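Local structure of genome polyprotein (Chicken sicinivirus JSY, 6QWT) at residues Leu116-Arg120 against Arg121-Asp125; His198-Pro201 against Gly202-Ser206; Ser243-Phe246 against Lys247-Glu251; Ile455-Tyr459 against Glu460-Tyr464. The protein probably replicates the viral RNA genome, this chain being the 3D RNA-dependent RNA polymerase at the carboxyl end of the polyprotein. One frame throughout, in Å; residues are numbered along the deposited sequence.

Interaction 1: residues Leu116-Arg120 against Arg121-Asp125; sequences LTLNR and RSLFD. Unlike the reference sequence in segment 116-120: Leu118 (reference Arg).
A chi1 of 68° places CG of Asn119 between its own backbone N and carbonyl carbon, which turns the amide forward along the chain to Ser122, whose OG (chi1 -63°) lies beside its own backbone N. The two groups of Ser122 therefore converge on one oxygen. OG donates to Asn119 OD1 at 2.5 Å, a distance so short that its exact value is doubtful. The backbone N of Ser122 gives a longer bond, 3.2 Å, to the same OD1, arriving from above the carbonyl plane rather than on a lone pair. This grip sits at the start of the 3-10 segment 121-123, where the chain turns from a loop into strand 124-126 of a two-stranded antiparallel hairpin with strand 132-134, probably in the fingers region of the polymerase. A backbone bond from Leu123 N to Arg120 O, 3.1 Å, closes the turn. That carbonyl oxygen also lies at the edge of the Phe124 ring, near its plane, 3.2 Å from CD2. On the outer side, Leu118 forks over the turn: CD1 rests 3.6 Å from Ser122 CB, while CD2 meets Leu123 CD2, also at 3.6 Å, the two leucine side chains crossing obliquely. The long side chain of Arg120 points the other way; it runs extended from CG to NE, and its NH1 donates to the carbonyl oxygen of Asp105. Leu123 and Phe124 face inward, touching Leu138 of helix 136-147 and Ile180 and Ile184, respectively, of helix 180-189.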
loop_
_atom_site.group_PDB
_atom_site.type_symbol
_atom_site.label_atom_id
_atom_site.label_comp_id
_atom_site.label_asym_id
_atom_site.label_seq_id
_atom_site.Cartn_x
_atom_site.Cartn_y
_atom_site.Cartn_z
ATOM N N LEU A 116 20.576 -4.356 -12.638
ATOM C CA LEU A 116 21.114 -4.324 -13.987
ATOM C C LEU A 116 21.849 -5.607 -14.349
ATOM O O LEU A 116 21.807 -6.032 -15.509
ATOM C CB LEU A 116 22.062 -3.132 -14.125
ATOM C CG LEU A 116 22.149 -2.374 -15.444
ATOM C CD1 LEU A 116 20.768 -2.110 -16.007
ATOM C CD2 LEU A 116 22.895 -1.071 -15.213
ATOM N N THR A 117 22.524 -6.230 -13.378
ATOM C CA THR A 117 23.323 -7.421 -13.636
ATOM C C THR A 117 23.164 -8.482 -12.552
ATOM O O THR A 117 23.886 -9.487 -12.586
ATOM C CB THR A 117 24.814 -7.064 -13.757
ATOM O OG1 THR A 117 25.270 -6.497 -12.521
ATOM C CG2 THR A 117 25.057 -6.072 -14.887
ATOM N N LEU A 118 22.250 -8.301 -11.602
ATOM C CA LEU A 118 22.274 -9.085 -10.376
ATOM C C LEU A 118 20.889 -9.091 -9.748
ATOM O O LEU A 118 20.154 -8.103 -9.823
ATOM C CB LEU A 118 23.301 -8.513 -9.393
ATOM C CG LEU A 118 24.226 -9.460 -8.632
ATOM C CD1 LEU A 118 24.611 -10.653 -9.490
ATOM C CD2 LEU A 118 25.466 -8.710 -8.164
ATOM N N ASN A 119 20.546 -10.212 -9.121
ATOM C CA ASN A 119 19.311 -10.316 -8.364
ATOM C C ASN A 119 19.618 -10.190 -6.872
ATOM O O ASN A 119 20.770 -10.035 -6.458
ATOM C CB ASN A 119 18.580 -11.621 -8.697
ATOM C CG ASN A 119 19.311 -12.858 -8.198
ATOM O OD1 ASN A 119 20.470 -12.795 -7.785
ATOM N ND2 ASN A 119 18.629 -13.997 -8.238
ATOM N N ARG A 120 18.568 -10.255 -6.051
ATOM C CA ARG A 120 18.728 -9.977 -4.627
ATOM C C ARG A 120 19.524 -11.073 -3.931
ATOM O O ARG A 120 20.432 -10.785 -3.142
ATOM C CB ARG A 120 17.359 -9.805 -3.969
ATOM C CG ARG A 120 17.042 -8.369 -3.594
ATOM C CD ARG A 120 15.863 -8.280 -2.642
ATOM N NE ARG A 120 15.283 -6.942 -2.650
ATOM C CZ ARG A 120 14.245 -6.572 -1.910
ATOM N NH1 ARG A 120 13.664 -7.441 -1.096
ATOM N NH2 ARG A 120 13.788 -5.330 -1.985
ATOM N N ARG A 121 19.203 -12.339 -4.218
ATOM C CA ARG A 121 19.842 -13.454 -3.522
ATOM C C ARG A 121 21.351 -13.477 -3.746
ATOM O O ARG A 121 22.101 -13.921 -2.868
ATOM C CB ARG A 121 19.210 -14.775 -3.970
ATOM C CG ARG A 121 19.826 -16.022 -3.349
ATOM C CD ARG A 121 19.756 -15.990 -1.828
ATOM N NE ARG A 121 20.458 -17.118 -1.219
ATOM C CZ ARG A 121 21.752 -17.117 -0.915
ATOM N NH1 ARG A 121 22.494 -16.045 -1.165
ATOM N NH2 ARG A 121 22.308 -18.188 -0.364
ATOM N N SER A 122 21.817 -12.991 -4.898
ATOM C CA SER A 122 23.241 -13.039 -5.209
ATOM C C SER A 122 24.080 -12.180 -4.273
ATOM O O SER A 122 25.276 -12.448 -4.118
ATOM C CB SER A 122 23.478 -12.598 -6.653
ATOM O OG SER A 122 22.848 -13.483 -7.564
ATOM N N LEU A 123 23.491 -11.163 -3.649
ATOM C CA LEU A 123 24.240 -10.217 -2.835
ATOM C C LEU A 123 24.429 -10.670 -1.393
ATOM O O LEU A 123 25.020 -9.928 -0.602
ATOM C CB LEU A 123 23.547 -8.851 -2.857
ATOM C CG LEU A 123 23.325 -8.259 -4.247
ATOM C CD1 LEU A 123 22.238 -7.198 -4.217
ATOM C CD2 LEU A 123 24.626 -7.687 -4.781
ATOM N N PHE A 124 23.956 -11.863 -1.030
ATOM C CA PHE A 124 24.028 -12.338 0.345
ATOM C C PHE A 124 24.695 -13.705 0.408
ATOM O O PHE A 124 24.557 -14.529 -0.503
ATOM C CB PHE A 124 22.635 -12.425 0.989
ATOM C CG PHE A 124 21.895 -11.117 1.017
ATOM C CD1 PHE A 124 22.037 -10.249 2.088
ATOM C CD2 PHE A 124 21.054 -10.760 -0.024
ATOM C CE1 PHE A 124 21.355 -9.046 2.115
ATOM C CE2 PHE A 124 20.370 -9.561 -0.001
ATOM C CZ PHE A 124 20.520 -8.703 1.071
ATOM N N ASP A 125 25.417 -13.935 1.503
ATOM C CA ASP A 125 26.008 -15.228 1.819
ATOM C C ASP A 125 25.404 -15.744 3.116
ATOM O O ASP A 125 25.207 -14.979 4.066
ATOM C CB ASP A 125 27.532 -15.127 1.954
ATOM C CG ASP A 125 28.172 -14.386 0.796
ATOM O OD1 ASP A 125 27.878 -14.733 -0.368
ATOM O OD2 ASP A 125 28.969 -13.458 1.050
#

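Interaction 2: residues His198-Pro201 against Gly202-Ser206; sequences HSQP and GMYGS
Gln200 and Met203 are the first and last residues of a type II beta turn, with Pro201 and Gly202 at its corners, just beyond the end of helix 191-198 in the polymerase chain. The turn is closed by Met203 N, which donates to Gln200 O at 3.1 Å. Pro201 suits the first corner, where its ring restricts phi, and Gly202 takes a phi of 105° at the second, where a CB would run into the carbonyl oxygen of Pro201. Gly202 N continues into a second link, donating to Ser206 O at 2.8 Å, so the loop folds back on itself immediately after the turn.

Outside the backbone ring, the side chains of Gln200 and Met203 leave the same side of the turn and meet. Both carry CG beside the backbone N, which brings the two chains across one another. The sulfur does most of the touching: Met203 SD lies 3.7 Å from Gln200 CB and 3.4 Å from Gln200 OE1. CE, bent back at chi3, covers the amide end. Gln200 is also held from behind, since its NE2 donates to the carbonyl oxygen of Ala196 in the preceding helix. Tyr204 completes the group, its ring taking Met203 CB over one face, offset toward the rim, and stacking with Phe83. At the ring's edge, near its plane, Gln200 NE2 stands 3.7 Å from Tyr204 OH, with the amide turned 66° against the ring.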
loop_
_atom_site.group_PDB
_atom_site.type_symbol
_atom_site.label_atom_id
_atom_site.label_comp_id
_atom_site.label_asym_id
_atom_site.label_seq_id
_atom_site.Cartn_x
_atom_site.Cartn_y
_atom_site.Cartn_z
ATOM N N HIS A 198 3.696 -2.516 12.633
ATOM C CA HIS A 198 3.356 -3.700 11.848
ATOM C C HIS A 198 2.843 -4.836 12.723
ATOM O O HIS A 198 1.965 -5.595 12.300
ATOM C CB HIS A 198 4.578 -4.158 11.044
ATOM C CG HIS A 198 4.264 -5.150 9.966
ATOM N ND1 HIS A 198 4.184 -6.506 10.203
ATOM C CD2 HIS A 198 4.021 -4.982 8.645
ATOM C CE1 HIS A 198 3.897 -7.131 9.073
ATOM N NE2 HIS A 198 3.794 -6.228 8.113
ATOM N N SER A 199 3.369 -4.974 13.938
ATOM C CA SER A 199 2.933 -6.035 14.838
ATOM C C SER A 199 1.650 -5.699 15.584
ATOM O O SER A 199 1.161 -6.539 16.347
ATOM C CB SER A 199 4.033 -6.360 15.852
ATOM O OG SER A 199 3.985 -5.461 16.946
ATOM N N GLN A 200 1.097 -4.498 15.406
ATOM C CA GLN A 200 -0.144 -4.098 16.074
ATOM C C GLN A 200 -1.046 -3.348 15.099
ATOM O O GLN A 200 -1.387 -2.182 15.316
ATOM C CB GLN A 200 0.160 -3.244 17.305
ATOM C CG GLN A 200 1.035 -3.930 18.348
ATOM C CD GLN A 200 1.393 -3.019 19.507
ATOM O OE1 GLN A 200 0.930 -3.217 20.631
ATOM N NE2 GLN A 200 2.224 -2.016 19.239
ATOM N N PRO A 201 -1.472 -3.999 14.013
ATOM C CA PRO A 201 -2.346 -3.310 13.056
ATOM C C PRO A 201 -3.686 -2.973 13.693
ATOM O O PRO A 201 -4.255 -3.764 14.450
ATOM C CB PRO A 201 -2.488 -4.312 11.905
ATOM C CG PRO A 201 -2.164 -5.618 12.489
ATOM C CD PRO A 201 -1.214 -5.396 13.620
ATOM N N GLY A 202 -4.181 -1.773 13.388
ATOM C CA GLY A 202 -5.298 -1.178 14.078
ATOM C C GLY A 202 -4.893 -0.076 15.038
ATOM O O GLY A 202 -5.674 0.858 15.266
ATOM N N MET A 203 -3.691 -0.164 15.602
ATOM C CA MET A 203 -3.153 0.903 16.427
ATOM C C MET A 203 -2.488 1.960 15.551
ATOM O O MET A 203 -2.155 1.721 14.387
ATOM C CB MET A 203 -2.148 0.352 17.439
ATOM C CG MET A 203 -2.789 -0.281 18.662
ATOM S SD MET A 203 -1.584 -1.050 19.763
ATOM C CE MET A 203 -0.634 0.377 20.275
ATOM N N TYR A 204 -2.309 3.149 16.132
ATOM C CA TYR A 204 -1.651 4.275 15.463
ATOM C C TYR A 204 -2.352 4.656 14.161
ATOM O O TYR A 204 -1.737 5.221 13.253
ATOM C CB TYR A 204 -0.170 3.977 15.211
ATOM C CG TYR A 204 0.516 3.355 16.403
ATOM C CD1 TYR A 204 0.637 4.053 17.600
ATOM C CD2 TYR A 204 1.029 2.067 16.340
ATOM C CE1 TYR A 204 1.259 3.484 18.699
ATOM C CE2 TYR A 204 1.652 1.492 17.433
ATOM C CZ TYR A 204 1.765 2.205 18.609
ATOM O OH TYR A 204 2.386 1.635 19.697
ATOM N N GLY A 205 -3.645 4.350 14.064
ATOM C CA GLY A 205 -4.410 4.702 12.884
ATOM C C GLY A 205 -3.970 4.011 11.618
ATOM O O GLY A 205 -4.295 4.480 10.523
ATOM N N SER A 206 -3.246 2.898 11.729
ATOM C CA SER A 206 -2.686 2.215 10.573
ATOM C C SER A 206 -3.101 0.750 10.562
ATOM O O SER A 206 -3.035 0.064 11.588
ATOM C CB SER A 206 -1.160 2.315 10.563
ATOM O OG SER A 206 -0.612 1.490 9.554
#

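Interaction 3: residues Ser243-Phe246 against Lys247-Glu251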
loop_
_atom_site.group_PDB
_atom_site.type_symbol
_atom_site.label_atom_id
_atom_site.label_comp_id
_atom_site.label_asym_id
_atom_site.label_seq_id
_atom_site.Cartn_x
_atom_site.Cartn_y
_atom_site.Cartn_z
ATOM N N SER A 243 5.354 17.962 0.596
ATOM C CA SER A 243 6.620 17.764 1.293
ATOM C C SER A 243 6.505 18.098 2.774
ATOM O O SER A 243 7.111 17.428 3.618
ATOM C CB SER A 243 7.709 18.628 0.651
ATOM O OG SER A 243 8.249 17.999 -0.493
ATOM N N VAL A 244 5.732 19.134 3.104
ATOM C CA VAL A 244 5.721 19.660 4.464
ATOM C C VAL A 244 5.221 18.620 5.460
ATOM O O VAL A 244 5.671 18.590 6.613
ATOM C CB VAL A 244 4.890 20.963 4.507
ATOM C CG1 VAL A 244 3.429 20.688 4.168
ATOM C CG2 VAL A 244 5.036 21.657 5.856
ATOM N N VAL A 245 4.314 17.734 5.040
ATOM C CA VAL A 245 3.806 16.711 5.952
ATOM C C VAL A 245 4.904 15.710 6.297
ATOM O O VAL A 245 5.113 15.371 7.470
ATOM C CB VAL A 245 2.571 16.015 5.350
ATOM C CG1 VAL A 245 2.048 14.953 6.305
ATOM C CG2 VAL A 245 1.483 17.030 5.042
ATOM N N PHE A 246 5.626 15.225 5.282
ATOM C CA PHE A 246 6.741 14.312 5.527
ATOM C C PHE A 246 7.815 14.968 6.383
ATOM O O PHE A 246 8.374 14.335 7.286
ATOM C CB PHE A 246 7.344 13.848 4.201
ATOM C CG PHE A 246 6.681 12.637 3.621
ATOM C CD1 PHE A 246 6.666 11.441 4.317
ATOM C CD2 PHE A 246 6.077 12.692 2.375
ATOM C CE1 PHE A 246 6.055 10.320 3.785
ATOM C CE2 PHE A 246 5.468 11.573 1.836
ATOM C CZ PHE A 246 5.455 10.388 2.542
ATOM N N LYS A 247 8.127 16.235 6.099
ATOM C CA LYS A 247 9.149 16.943 6.864
ATOM C C LYS A 247 8.774 17.032 8.339
ATOM O O LYS A 247 9.613 16.793 9.216
ATOM C CB LYS A 247 9.364 18.336 6.271
ATOM C CG LYS A 247 10.594 19.059 6.786
ATOM C CD LYS A 247 10.507 20.557 6.510
ATOM C CE LYS A 247 10.065 21.324 7.752
ATOM N NZ LYS A 247 9.189 22.490 7.433
ATOM N N LEU A 248 7.516 17.366 8.634
ATOM C CA LEU A 248 7.087 17.455 10.025
ATOM C C LEU A 248 7.108 16.088 10.701
ATOM O O LEU A 248 7.468 15.977 11.879
ATOM C CB LEU A 248 5.695 18.079 10.104
ATOM C CG LEU A 248 5.662 19.554 9.695
ATOM C CD1 LEU A 248 4.239 20.078 9.576
ATOM C CD2 LEU A 248 6.472 20.387 10.672
ATOM N N ILE A 249 6.736 15.035 9.973
ATOM C CA ILE A 249 6.795 13.690 10.533
ATOM C C ILE A 249 8.236 13.307 10.837
ATOM O O ILE A 249 8.527 12.680 11.863
ATOM C CB ILE A 249 6.129 12.685 9.574
ATOM C CG1 ILE A 249 4.614 12.891 9.563
ATOM C CG2 ILE A 249 6.477 11.253 9.962
ATOM C CD1 ILE A 249 3.907 12.105 8.488
ATOM N N GLY A 250 9.164 13.691 9.957
ATOM C CA GLY A 250 10.564 13.372 10.186
ATOM C C GLY A 250 11.116 14.026 11.437
ATOM O O GLY A 250 11.917 13.427 12.159
ATOM N N GLU A 251 10.691 15.261 11.717
ATOM C CA GLU A 251 11.171 15.953 12.909
ATOM C C GLU A 251 10.621 15.329 14.190
ATOM O O GLU A 251 11.319 15.304 15.209
ATOM C CB GLU A 251 10.816 17.437 12.826
ATOM C CG GLU A 251 11.707 18.216 11.862
ATOM C CD GLU A 251 11.060 19.489 11.351
ATOM O OE1 GLU A 251 10.061 19.933 11.958
ATOM O OE2 GLU A 251 11.552 20.041 10.341
#
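Val244 and Leu248 lie side by side on helix 243-256 and point the same way, one helical turn apart; Val245 and Ile249 do the same on an adjoining stripe. In the first pair Val244 CG2, anti to the backbone N because chi1 is 64°, the less common valine rotamer, reaches forward to Leu248 CD1 at 4.1 Å. In the second, Val245 CG1 stands 4.0 Å from Ile249 CD1. Val245 has chi1 -180°, the rotamer valine usually takes in helices, which sends CG1 rather than CG2 toward the next turn. Leu248 CG and Ile249 CG1 both lie back over the preceding turn, so that Leu248 CG comes 3.2 Å from Val244 O and Ile249 CG1 3.3 Å from Val245 O. Each pair thus makes one loose methyl-to-methyl contact, with closer packing of the later residue on the carbonyl oxygen of the earlier one.

Beneath these contacts run four regular alpha-helical bonds, from Lys247, Leu248, Ile249 and Gly250 to the carbonyls four residues back; that from Lys247 N to Ser243 O is 2.9 Å and nearly straight. The helix comes after strand 230-235, which carries polymerase motif A in the palm, and the short helix 237-240. Its amino end is held by Asp62 OD1, which accepts from Ser243 N. The stripe of Val244 and Leu248 packs on helix 70-81, at Leu70; Val245 and Ile249 meet Val307 of helix 298-316; and the Phe246 ring lies against Ile275 and Tyr276 of helix 267-276.

Interaction 4: residues Ile455-Tyr459 against Glu460-Tyr464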
loop_
_atom_site.group_PDB
_atom_site.type_symbol
_atom_site.label_atom_id
_atom_site.label_comp_id
_atom_site.label_asym_id
_atom_site.label_seq_id
_atom_site.Cartn_x
_atom_site.Cartn_y
_atom_site.Cartn_z
ATOM N N ILE A 455 -9.261 -27.888 -8.962
ATOM C CA ILE A 455 -9.604 -28.464 -7.666
ATOM C C ILE A 455 -9.771 -27.310 -6.688
ATOM O O ILE A 455 -8.839 -26.522 -6.488
ATOM C CB ILE A 455 -8.536 -29.452 -7.172
ATOM C CG1 ILE A 455 -8.386 -30.622 -8.151
ATOM C CG2 ILE A 455 -8.874 -29.948 -5.777
ATOM C CD1 ILE A 455 -9.538 -31.605 -8.127
ATOM N N PHE A 456 -10.951 -27.206 -6.085
ATOM C CA PHE A 456 -11.259 -26.128 -5.155
ATOM C C PHE A 456 -11.144 -26.619 -3.719
ATOM O O PHE A 456 -11.565 -27.734 -3.396
ATOM C CB PHE A 456 -12.663 -25.576 -5.411
ATOM C CG PHE A 456 -12.873 -25.067 -6.812
ATOM C CD1 PHE A 456 -12.572 -23.754 -7.140
ATOM C CD2 PHE A 456 -13.374 -25.902 -7.801
ATOM C CE1 PHE A 456 -12.765 -23.280 -8.430
ATOM C CE2 PHE A 456 -13.570 -25.436 -9.091
ATOM C CZ PHE A 456 -13.262 -24.123 -9.407
ATOM N N ILE A 457 -10.563 -25.784 -2.863
ATOM C CA ILE A 457 -10.534 -26.094 -1.429
ATOM C C ILE A 457 -11.966 -26.202 -0.917
ATOM O O ILE A 457 -12.775 -25.281 -1.147
ATOM C CB ILE A 457 -9.761 -25.013 -0.658
ATOM C CG1 ILE A 457 -8.383 -24.797 -1.281
ATOM C CG2 ILE A 457 -9.639 -25.389 0.817
ATOM C CD1 ILE A 457 -7.673 -23.561 -0.768
ATOM N N PRO A 458 -12.343 -27.287 -0.242
ATOM C CA PRO A 458 -13.731 -27.422 0.216
ATOM C C PRO A 458 -14.095 -26.322 1.201
ATOM O O PRO A 458 -13.263 -25.862 1.988
ATOM C CB PRO A 458 -13.760 -28.806 0.878
ATOM C CG PRO A 458 -12.548 -29.520 0.343
ATOM C CD PRO A 458 -11.523 -28.456 0.118
ATOM N N TYR A 459 -15.359 -25.892 1.138
ATOM C CA TYR A 459 -15.815 -24.805 2.001
ATOM C C TYR A 459 -15.615 -25.143 3.473
ATOM O O TYR A 459 -15.271 -24.265 4.277
ATOM C CB TYR A 459 -17.286 -24.483 1.727
ATOM C CG TYR A 459 -17.837 -23.438 2.674
ATOM C CD1 TYR A 459 -17.686 -22.083 2.406
ATOM C CD2 TYR A 459 -18.486 -23.805 3.848
ATOM C CE1 TYR A 459 -18.171 -21.124 3.276
ATOM C CE2 TYR A 459 -18.974 -22.854 4.722
ATOM C CZ TYR A 459 -18.814 -21.516 4.431
ATOM O OH TYR A 459 -19.303 -20.566 5.299
ATOM N N GLU A 460 -15.828 -26.408 3.850
ATOM C CA GLU A 460 -15.692 -26.792 5.251
ATOM C C GLU A 460 -14.268 -26.600 5.751
ATOM O O GLU A 460 -14.062 -26.283 6.929
ATOM C CB GLU A 460 -16.128 -28.244 5.447
ATOM C CG GLU A 460 -17.630 -28.428 5.504
ATOM C CD GLU A 460 -18.166 -29.161 4.294
ATOM O OE1 GLU A 460 -19.092 -29.982 4.465
ATOM O OE2 GLU A 460 -17.659 -28.916 3.176
ATOM N N VAL A 461 -13.279 -26.791 4.877
ATOM C CA VAL A 461 -11.887 -26.561 5.257
ATOM C C VAL A 461 -11.636 -25.074 5.479
ATOM O O VAL A 461 -11.009 -24.672 6.467
ATOM C CB VAL A 461 -10.938 -27.136 4.190
ATOM C CG1 VAL A 461 -9.510 -26.650 4.425
ATOM C CG2 VAL A 461 -11.000 -28.658 4.181
ATOM N N LEU A 462 -12.121 -24.234 4.563
ATOM C CA LEU A 462 -11.867 -22.803 4.674
ATOM C C LEU A 462 -12.599 -22.203 5.867
ATOM O O LEU A 462 -12.035 -21.382 6.599
ATOM C CB LEU A 462 -12.270 -22.097 3.380
ATOM C CG LEU A 462 -11.446 -22.506 2.156
ATOM C CD1 LEU A 462 -12.094 -22.030 0.861
ATOM C CD2 LEU A 462 -10.017 -21.991 2.274
ATOM N N GLN A 463 -13.855 -22.603 6.082
ATOM C CA GLN A 463 -14.619 -22.041 7.190
ATOM C C GLN A 463 -14.077 -22.514 8.532
ATOM O O GLN A 463 -14.001 -21.728 9.482
ATOM C CB GLN A 463 -16.101 -22.391 7.046
ATOM C CG GLN A 463 -16.964 -21.993 8.244
ATOM C CD GLN A 463 -17.149 -20.486 8.389
ATOM O OE1 GLN A 463 -16.580 -19.694 7.632
ATOM N NE2 GLN A 463 -17.956 -20.085 9.366
ATOM N N TYR A 464 -13.687 -23.787 8.631
ATOM C CA TYR A 464 -13.101 -24.266 9.879
ATOM C C TYR A 464 -11.818 -23.513 10.203
ATOM O O TYR A 464 -11.626 -23.042 11.329
ATOM C CB TYR A 464 -12.816 -25.768 9.815
ATOM C CG TYR A 464 -11.829 -26.181 10.887
ATOM C CD1 TYR A 464 -12.229 -26.294 12.215
ATOM C CD2 TYR A 464 -10.490 -26.406 10.583
ATOM C CE1 TYR A 464 -11.330 -26.644 13.201
ATOM C CE2 TYR A 464 -9.586 -26.753 11.568
ATOM C CZ TYR A 464 -10.010 -26.872 12.873
ATOM O OH TYR A 464 -9.111 -27.222 13.857
#
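Ile457 and Leu462 form the apolar centre of a hydrophobic staple: with Pro458 at the N-cap of helix 459-469, they are the residue just before the cap and the fourth residue of the helix. Their side chains cross at about a right angle, Ile457 CG2 lying 3.7 Å from Leu462 CG. CG2 points there because chi1 of Ile457, -53°, sets it anti to the backbone N. The same methyl also meets Val461 CG1 at 3.8 Å, and Pro458 CD lies alongside Val461 CG2 at 4.1 Å. Tyr426 of helix 417-428 packs on both Ile457 and Leu462, tying this last helix to the thumb helices.

Outward from the staple, Pro458 O accepts from Leu462 N at 3.3 Å, in the carbonyl plane, and more weakly from Val461 N. One residue further on, Gln463 N donates to Tyr459 O at 2.8 Å. The Tyr459 ring then runs beside the Gln463 side chain, whose CB makes a CH-pi contact over its face, 4.1 Å from the ring centroid. The amide plane is only 10° from that of the ring, and at its end Gln463 NE2 donates to Asp389 OD2.

In the fold
All four are local contacts, yet they differ in depth. Interaction 3 is the buried one, on the palm helix after the motif A strand; its side-chain contacts are apolar, over regular helical backbone bonds. Interactions 2 and 4 lie at the surface, and interaction 1 is partly buried. Interactions 1 and 4 both stand where a loop enters a helical turn, but the first is marked by polar bonds from Ser122 to an asparagine oxygen, the second by aliphatic packing across the cap. Interaction 2 is built on a type II beta turn. Interactions 3 and 4 lie on opposite sides of the chain's centre, about 47 Å apart between centres. Interactions 2 and 3, the closest pair, both reach helix 298-316.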